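Local structure of solute carrier family 15 member 1 (Mus musculus, 5A9D) at residues G1-Q6 / F65-R70; N103-M108 / T143-P148; I111-K116 / G135-T140. The protein carries short peptides into cells of the small intestine together with protons, the part described here being its extracellular domain. All blocks are in the same frame, centred on the assembly; numbering follows the deposited sequence.

Contact 1 (G1-Q6 / F65-R70); sequences GGNQVQ and FEQGHR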
# COMPACT_ATOMS: atom_id res chain seq x y z
N GLY A 1 -5.59 6.80 18.12
CA GLY A 1 -5.61 7.53 16.86
C GLY A 1 -5.32 6.66 15.64
O GLY A 1 -4.39 5.86 15.67
N GLY A 2 -6.12 6.77 14.57
CA GLY A 2 -7.25 7.69 14.41
C GLY A 2 -6.77 9.01 13.84
O GLY A 2 -6.85 9.23 12.63
N ASN A 3 -6.11 9.81 14.70
CA ASN A 3 -5.51 11.11 14.41
C ASN A 3 -3.95 11.02 14.53
O ASN A 3 -3.24 11.99 14.21
CB ASN A 3 -6.12 12.15 15.40
CG ASN A 3 -5.49 13.53 15.49
OD1 ASN A 3 -5.01 13.96 16.56
ND2 ASN A 3 -5.59 14.31 14.42
N GLN A 4 -3.43 9.86 15.02
CA GLN A 4 -1.98 9.73 15.23
C GLN A 4 -1.24 9.07 14.04
O GLN A 4 -1.77 8.19 13.35
CB GLN A 4 -1.62 9.06 16.58
CG GLN A 4 -1.78 7.54 16.64
CD GLN A 4 -1.36 6.92 17.97
OE1 GLN A 4 -0.61 5.93 18.02
NE2 GLN A 4 -1.82 7.50 19.08
N VAL A 5 -0.07 9.60 13.76
CA VAL A 5 0.80 9.16 12.68
C VAL A 5 2.01 8.48 13.34
O VAL A 5 2.58 9.03 14.28
CB VAL A 5 1.19 10.40 11.81
CG1 VAL A 5 2.40 10.11 10.91
CG2 VAL A 5 -0.00 10.85 10.97
N GLN A 6 2.32 7.24 12.92
CA GLN A 6 3.48 6.53 13.46
C GLN A 6 4.57 6.53 12.40
O GLN A 6 4.30 6.24 11.23
CB GLN A 6 3.13 5.12 13.92
CG GLN A 6 2.41 5.06 15.29
CD GLN A 6 2.03 3.65 15.69
OE1 GLN A 6 2.64 2.67 15.28
NE2 GLN A 6 0.98 3.48 16.49
N PHE A 65 1.81 11.87 5.02
CA PHE A 65 1.59 10.99 6.16
C PHE A 65 0.10 10.87 6.41
O PHE A 65 -0.58 11.88 6.46
CB PHE A 65 2.31 11.46 7.41
CG PHE A 65 3.81 11.46 7.26
CD1 PHE A 65 4.54 10.29 7.41
CD2 PHE A 65 4.49 12.65 6.99
CE1 PHE A 65 5.93 10.30 7.27
CE2 PHE A 65 5.87 12.65 6.84
CZ PHE A 65 6.59 11.49 7.00
N GLU A 66 -0.40 9.65 6.52
CA GLU A 66 -1.82 9.41 6.78
C GLU A 66 -2.06 9.14 8.25
O GLU A 66 -1.36 8.32 8.85
CB GLU A 66 -2.34 8.24 5.95
CG GLU A 66 -2.35 8.46 4.45
CD GLU A 66 -3.25 7.47 3.74
OE1 GLU A 66 -2.81 6.33 3.49
OE2 GLU A 66 -4.43 7.82 3.52
N GLN A 67 -3.07 9.78 8.82
CA GLN A 67 -3.39 9.51 10.23
C GLN A 67 -3.96 8.09 10.37
O GLN A 67 -4.57 7.56 9.43
CB GLN A 67 -4.31 10.58 10.85
CG GLN A 67 -5.51 10.95 9.99
CD GLN A 67 -6.05 12.30 10.36
OE1 GLN A 67 -6.55 12.50 11.47
NE2 GLN A 67 -6.00 13.24 9.44
N GLY A 68 -3.65 7.45 11.49
CA GLY A 68 -4.05 6.08 11.78
C GLY A 68 -3.13 5.06 11.14
O GLY A 68 -3.39 3.85 11.24
N HIS A 69 -2.04 5.53 10.48
CA HIS A 69 -1.10 4.67 9.78
C HIS A 69 0.33 4.77 10.26
O HIS A 69 0.75 5.80 10.79
CB HIS A 69 -1.15 4.93 8.27
CG HIS A 69 -2.46 4.57 7.65
ND1 HIS A 69 -3.60 5.34 7.87
CD2 HIS A 69 -2.77 3.55 6.82
CE1 HIS A 69 -4.57 4.74 7.19
NE2 HIS A 69 -4.11 3.67 6.54
N ARG A 70 1.09 3.69 10.07
CA ARG A 70 2.52 3.61 10.32
C ARG A 70 3.23 3.87 9.02
O ARG A 70 2.70 3.61 7.95
CB ARG A 70 2.97 2.24 10.82
CG ARG A 70 2.57 1.92 12.22
CD ARG A 70 2.94 0.49 12.47
NE ARG A 70 2.68 0.13 13.85
CZ ARG A 70 2.77 -1.11 14.32
NH1 ARG A 70 3.17 -2.10 13.53
NH2 ARG A 70 2.49 -1.36 15.59

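Contact 2 (N103-M108 / T143-P148); sequences NTLNEM and TTAVAP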
# COMPACT_ATOMS: atom_id res chain seq x y z
N ASN A 103 -13.32 7.70 -4.57
CA ASN A 103 -13.77 9.01 -5.01
C ASN A 103 -13.91 9.04 -6.52
O ASN A 103 -12.93 8.79 -7.21
CB ASN A 103 -12.79 10.09 -4.51
CG ASN A 103 -13.14 11.48 -4.96
OD1 ASN A 103 -14.29 11.79 -5.26
ND2 ASN A 103 -12.18 12.37 -4.93
N THR A 104 -15.12 9.33 -7.05
CA THR A 104 -15.27 9.45 -8.52
C THR A 104 -15.38 10.91 -8.94
O THR A 104 -15.53 11.19 -10.12
CB THR A 104 -16.45 8.62 -9.05
OG1 THR A 104 -17.67 9.25 -8.68
CG2 THR A 104 -16.42 7.17 -8.59
N LEU A 105 -15.29 11.85 -7.98
CA LEU A 105 -15.41 13.27 -8.26
C LEU A 105 -14.10 13.82 -8.80
O LEU A 105 -13.07 13.17 -8.66
CB LEU A 105 -15.86 14.04 -6.99
CG LEU A 105 -17.08 13.47 -6.25
CD1 LEU A 105 -17.31 14.23 -4.96
CD2 LEU A 105 -18.32 13.45 -7.13
N ASN A 106 -14.15 15.04 -9.41
CA ASN A 106 -13.00 15.71 -10.03
C ASN A 106 -12.16 16.52 -9.02
O ASN A 106 -11.12 17.09 -9.39
CB ASN A 106 -13.47 16.56 -11.24
CG ASN A 106 -14.14 15.71 -12.30
OD1 ASN A 106 -13.66 14.62 -12.66
ND2 ASN A 106 -15.30 16.14 -12.77
N GLU A 107 -12.60 16.55 -7.77
CA GLU A 107 -11.94 17.21 -6.64
C GLU A 107 -11.73 16.16 -5.56
O GLU A 107 -12.44 15.15 -5.52
CB GLU A 107 -12.80 18.37 -6.06
CG GLU A 107 -13.15 19.49 -7.04
CD GLU A 107 -12.01 20.23 -7.72
OE1 GLU A 107 -10.95 20.42 -7.07
OE2 GLU A 107 -12.18 20.63 -8.89
N MET A 108 -10.76 16.40 -4.67
CA MET A 108 -10.44 15.53 -3.54
C MET A 108 -11.62 15.51 -2.56
O MET A 108 -12.38 16.48 -2.47
CB MET A 108 -9.21 16.06 -2.80
CG MET A 108 -7.91 15.81 -3.52
SD MET A 108 -6.59 16.68 -2.64
CE MET A 108 -5.18 16.37 -3.75
N THR A 143 -16.16 18.17 0.50
CA THR A 143 -15.51 18.40 -0.79
C THR A 143 -15.93 19.75 -1.38
O THR A 143 -17.01 20.26 -1.05
CB THR A 143 -15.82 17.22 -1.77
OG1 THR A 143 -15.08 17.38 -2.98
CG2 THR A 143 -17.32 17.03 -2.05
N THR A 144 -15.07 20.32 -2.26
CA THR A 144 -15.34 21.57 -2.98
C THR A 144 -16.11 21.26 -4.30
O THR A 144 -16.59 22.17 -4.97
CB THR A 144 -14.02 22.34 -3.26
OG1 THR A 144 -13.14 21.51 -4.04
CG2 THR A 144 -13.32 22.83 -1.99
N ALA A 145 -16.21 19.96 -4.66
CA ALA A 145 -16.87 19.46 -5.87
C ALA A 145 -18.37 19.75 -5.95
O ALA A 145 -18.93 19.82 -7.05
CB ALA A 145 -16.61 17.97 -6.04
N VAL A 146 -19.03 19.93 -4.78
CA VAL A 146 -20.47 20.20 -4.70
C VAL A 146 -20.77 21.54 -4.01
O VAL A 146 -19.90 22.10 -3.34
CB VAL A 146 -21.26 19.02 -4.07
CG1 VAL A 146 -21.28 17.80 -4.99
CG2 VAL A 146 -20.71 18.66 -2.68
N ALA A 147 -22.02 22.04 -4.14
CA ALA A 147 -22.48 23.27 -3.49
C ALA A 147 -22.40 23.13 -1.95
O ALA A 147 -22.64 22.03 -1.44
CB ALA A 147 -23.91 23.57 -3.91
N PRO A 148 -22.06 24.22 -1.19
CA PRO A 148 -21.97 24.10 0.28
C PRO A 148 -23.30 23.76 0.96
O PRO A 148 -23.30 23.27 2.09
CB PRO A 148 -21.45 25.48 0.72
CG PRO A 148 -21.83 26.39 -0.38
CD PRO A 148 -21.71 25.59 -1.64
O HOH W 1 -12.26 19.24 -2.40

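Contact 3 (I111-K116 / G135-T140); sequences IKMSGK and GEKQYT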
# COMPACT_ATOMS: atom_id res chain seq x y z
N ILE A 111 -13.33 12.13 4.24
CA ILE A 111 -14.37 11.37 4.91
C ILE A 111 -14.00 11.27 6.35
O ILE A 111 -12.86 10.93 6.65
CB ILE A 111 -14.62 9.95 4.30
CG1 ILE A 111 -14.85 10.04 2.80
CG2 ILE A 111 -15.78 9.25 5.03
CD1 ILE A 111 -13.59 9.73 1.95
N LYS A 112 -14.98 11.53 7.25
CA LYS A 112 -14.77 11.41 8.68
C LYS A 112 -15.83 10.42 9.16
O LYS A 112 -17.01 10.60 8.87
CB LYS A 112 -14.89 12.76 9.43
CG LYS A 112 -13.85 13.80 9.00
CD LYS A 112 -13.49 14.71 10.14
CE LYS A 112 -12.60 15.85 9.72
NZ LYS A 112 -12.44 16.87 10.81
N MET A 113 -15.39 9.33 9.80
CA MET A 113 -16.32 8.30 10.29
C MET A 113 -15.83 7.78 11.62
O MET A 113 -14.71 7.28 11.70
CB MET A 113 -16.44 7.14 9.29
CG MET A 113 -17.37 6.00 9.78
SD MET A 113 -17.39 4.54 8.69
CE MET A 113 -18.73 4.89 7.72
N SER A 114 -16.71 7.84 12.65
CA SER A 114 -16.47 7.34 14.02
C SER A 114 -15.06 7.63 14.51
O SER A 114 -14.37 6.70 14.91
CB SER A 114 -16.77 5.84 14.11
OG SER A 114 -17.96 5.45 13.44
N GLY A 115 -14.63 8.89 14.43
CA GLY A 115 -13.30 9.32 14.88
C GLY A 115 -12.14 9.01 13.95
O GLY A 115 -11.01 9.40 14.22
N LYS A 116 -12.40 8.30 12.83
CA LYS A 116 -11.38 7.99 11.82
C LYS A 116 -11.51 8.93 10.62
O LYS A 116 -12.59 9.48 10.40
CB LYS A 116 -11.39 6.51 11.42
CG LYS A 116 -10.99 5.63 12.63
CD LYS A 116 -10.85 4.18 12.27
CE LYS A 116 -10.39 3.37 13.47
NZ LYS A 116 -11.52 3.05 14.36
N GLY A 135 -22.48 -2.45 13.07
CA GLY A 135 -23.64 -1.58 13.20
C GLY A 135 -23.59 -0.38 12.30
O GLY A 135 -22.54 -0.07 11.73
N GLU A 136 -24.75 0.29 12.13
CA GLU A 136 -24.87 1.51 11.29
C GLU A 136 -23.90 2.60 11.85
O GLU A 136 -23.86 2.83 13.05
CB GLU A 136 -26.33 1.98 11.30
CG GLU A 136 -26.64 3.30 10.62
CD GLU A 136 -28.07 3.76 10.78
OE1 GLU A 136 -28.43 4.23 11.89
OE2 GLU A 136 -28.83 3.69 9.79
N LYS A 137 -23.09 3.20 10.99
CA LYS A 137 -22.13 4.24 11.39
C LYS A 137 -22.50 5.52 10.66
O LYS A 137 -22.77 5.49 9.44
CB LYS A 137 -20.66 3.87 11.00
CG LYS A 137 -20.10 2.58 11.61
CD LYS A 137 -19.95 2.67 13.12
CE LYS A 137 -20.30 1.35 13.74
NZ LYS A 137 -20.37 1.42 15.21
N GLN A 138 -22.46 6.65 11.37
CA GLN A 138 -22.68 7.95 10.76
C GLN A 138 -21.34 8.41 10.18
O GLN A 138 -20.29 8.14 10.75
CB GLN A 138 -23.18 8.97 11.79
CG GLN A 138 -24.64 8.81 12.16
CD GLN A 138 -25.30 10.15 12.19
OE1 GLN A 138 -25.27 10.86 13.21
NE2 GLN A 138 -25.86 10.56 11.04
N TYR A 139 -21.35 9.12 9.05
CA TYR A 139 -20.13 9.67 8.49
C TYR A 139 -20.38 10.94 7.69
O TYR A 139 -21.53 11.23 7.31
CB TYR A 139 -19.33 8.64 7.67
CG TYR A 139 -19.98 8.13 6.41
CD1 TYR A 139 -20.89 7.07 6.44
CD2 TYR A 139 -19.62 8.65 5.17
CE1 TYR A 139 -21.44 6.56 5.26
CE2 TYR A 139 -20.18 8.16 3.99
CZ TYR A 139 -21.08 7.12 4.05
OH TYR A 139 -21.57 6.65 2.87
N THR A 140 -19.33 11.73 7.49
CA THR A 140 -19.48 12.96 6.73
C THR A 140 -18.56 12.95 5.57
O THR A 140 -17.48 12.39 5.65
CB THR A 140 -19.23 14.23 7.58
OG1 THR A 140 -17.83 14.33 7.86
CG2 THR A 140 -20.06 14.29 8.85
O HOH W 2 -19.18 9.23 12.97

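Contact 1 (G1-Q6 / F65-R70)
Gln6 and Arg70 lie side by side and point the same way, paired across two parallel strands. Gln6 OE1 takes a hydrogen bond from Arg70 NE (2.9 Å), arriving at the guanidinium edge, while its amide plane is turned 38° from the guanidinium. Both side chains set CG anti to the carbonyl carbon (chi1 -78° and -73°) and then run extended, which brings the amide alongside the arginine stem. The other end of the amide is used too, since Gln6 NE2 donates to Gln4 OE1 at 3.3 Å, in the carbonyl plane. Shortening Gln6 to an alanine would probably take the acceptor from Arg70 NE and leave the Gln4 amide less firmly oriented. Backbone bonds join the segments from Gln6 N to His69 O (3.0 Å) and from Gly68 N to Gln4 O (2.7 Å). Gly68 suits the third position of a type II turn, where phi is positive. Before it, Gln67 lays its CB against Gly2 O (3.4 Å), and His69 ND1 donates a hydrogen bond to Gln67 O. Branched Val5 splits its contacts, CG1 packing on Phe65 CB (3.8 Å) and CG2 on the backbone of Glu66 and Gln67. Arg70 NH1 also donates to Pro186 O of the second subunit. Strands 4-11 and 69-76 are the two central strands of their sheet, flanked by strand 32-41 beyond the first and strand 80-88 beyond the second.

Contact 2 (N103-M108 / T143-P148)
Leu105, Glu107 and Met108 meet Thr143, Thr144 and Ala145 where two loops come together at one end of a β-sandwich lobe of the Ig-like fold. Asn103, at the end of strand 97-103, opens the loop with an Asx turn: its OD1 accepts from Leu105 N at 2.9 Å. The same amide spans the loop, Asn103 ND2 donating to Glu107 O (2.9 Å) almost straight, at 170°, which is why a short side chain with both a donor and an acceptor fits here. Leu105 turns inward, and its CD1 rests on Ala145 CB at 4.0 Å and about as far from Thr143 CG2; Leu177 of strand 177-184 touches both Leu105 and Thr143, making this the apolar side of the contact. Glu107 uses its aliphatic stem, with CB against Ala145 CB (3.8 Å). Glu107 CG passes Thr144 OG1 at 3.6 Å, the two side chains crossing at about a right angle. A methyl is small enough to fit between the loops, which is probably why alanine suits this place. Met108 contributes its backbone carbonyl, which is gripped twice. One bond comes from a water that also accepts from Thr144 N. The other comes from Thr143, whose hydroxyl stands anti to its own nitrogen (chi1 -175°) and also accepts from Ala145 N in an ST turn; Thr143 OG1 reaches Met108 O at 2.9 Å, tilted 33° from the carbonyl plane.

Contact 3 (I111-K116 / G135-T140)
Met113 reaches obliquely across to Tyr139, and its terminal methyl does the touching: Met113 CE lies 3.3 Å from Tyr139 CD1, a tight approach. With CG opposite the backbone nitrogen (chi1 178°) the methionine first runs extended, then bends at chi3 (-94°), a flexibility that lets an unbranched thioether curl its tip back to the CD1 side of the ring. Met113 CE also touches Lys137 CB at 3.9 Å, where the two side chains cross at about a right angle. Ile111 lies alongside the tyrosine, pointing the same way, with Ile111 CG2 beside Tyr139 CD2 (3.9 Å). Phe101 and Ile99 of strand 97-103 add to this apolar layer, the first meeting Tyr139 and Ile111, the second Met113.

Lys112 and Thr140 belong to the other side of the sheet, where polar side chains suit the more open surface. They cross obliquely, and their backbones exchange two bonds, Lys112 N to Thr140 O (3.1 Å) and Thr140 N to Lys112 O (2.9 Å). Further along, the strands part and a water fills in, accepting from Ser114 N at 2.9 Å and donating to Gln138 O at 2.7 Å. Ser114 OG also lies against Lys137 CD (3.4 Å). Ser114 and Gly115 form the centre of a type I' turn, both with positive phi, a conformation glycine adopts easily. It leads strand 109-113 into strand 116-121 as a β-hairpin with a two-residue loop. Strand 138-142 lies antiparallel beyond strand 109-113, and the Ile111, Met113 and Tyr139 side faces a second sheet, as in an Ig-like β-sandwich.

From the N terminus, contact 1 comes first: it brings the start of strand 4-11 beside the start of strand 69-76 and closes a loop through most of the first lobe. The chain then enters the second lobe, so contact 1 is complete before contacts 2 and 3 begin. Contact 2 closes the wider loop, joining the loop after strand 97-103 to the loop after strand 138-142, and contact 3 is nested inside it, pairing strands 109-113 and 138-142 of a single sheet. Contacts 2 and 3 have centres 18 Å apart. Contact 1 approaches contact 3 to about 4 Å between nearest atoms, near the junction where Gln67 touches strand 116-121 and the lobes meet.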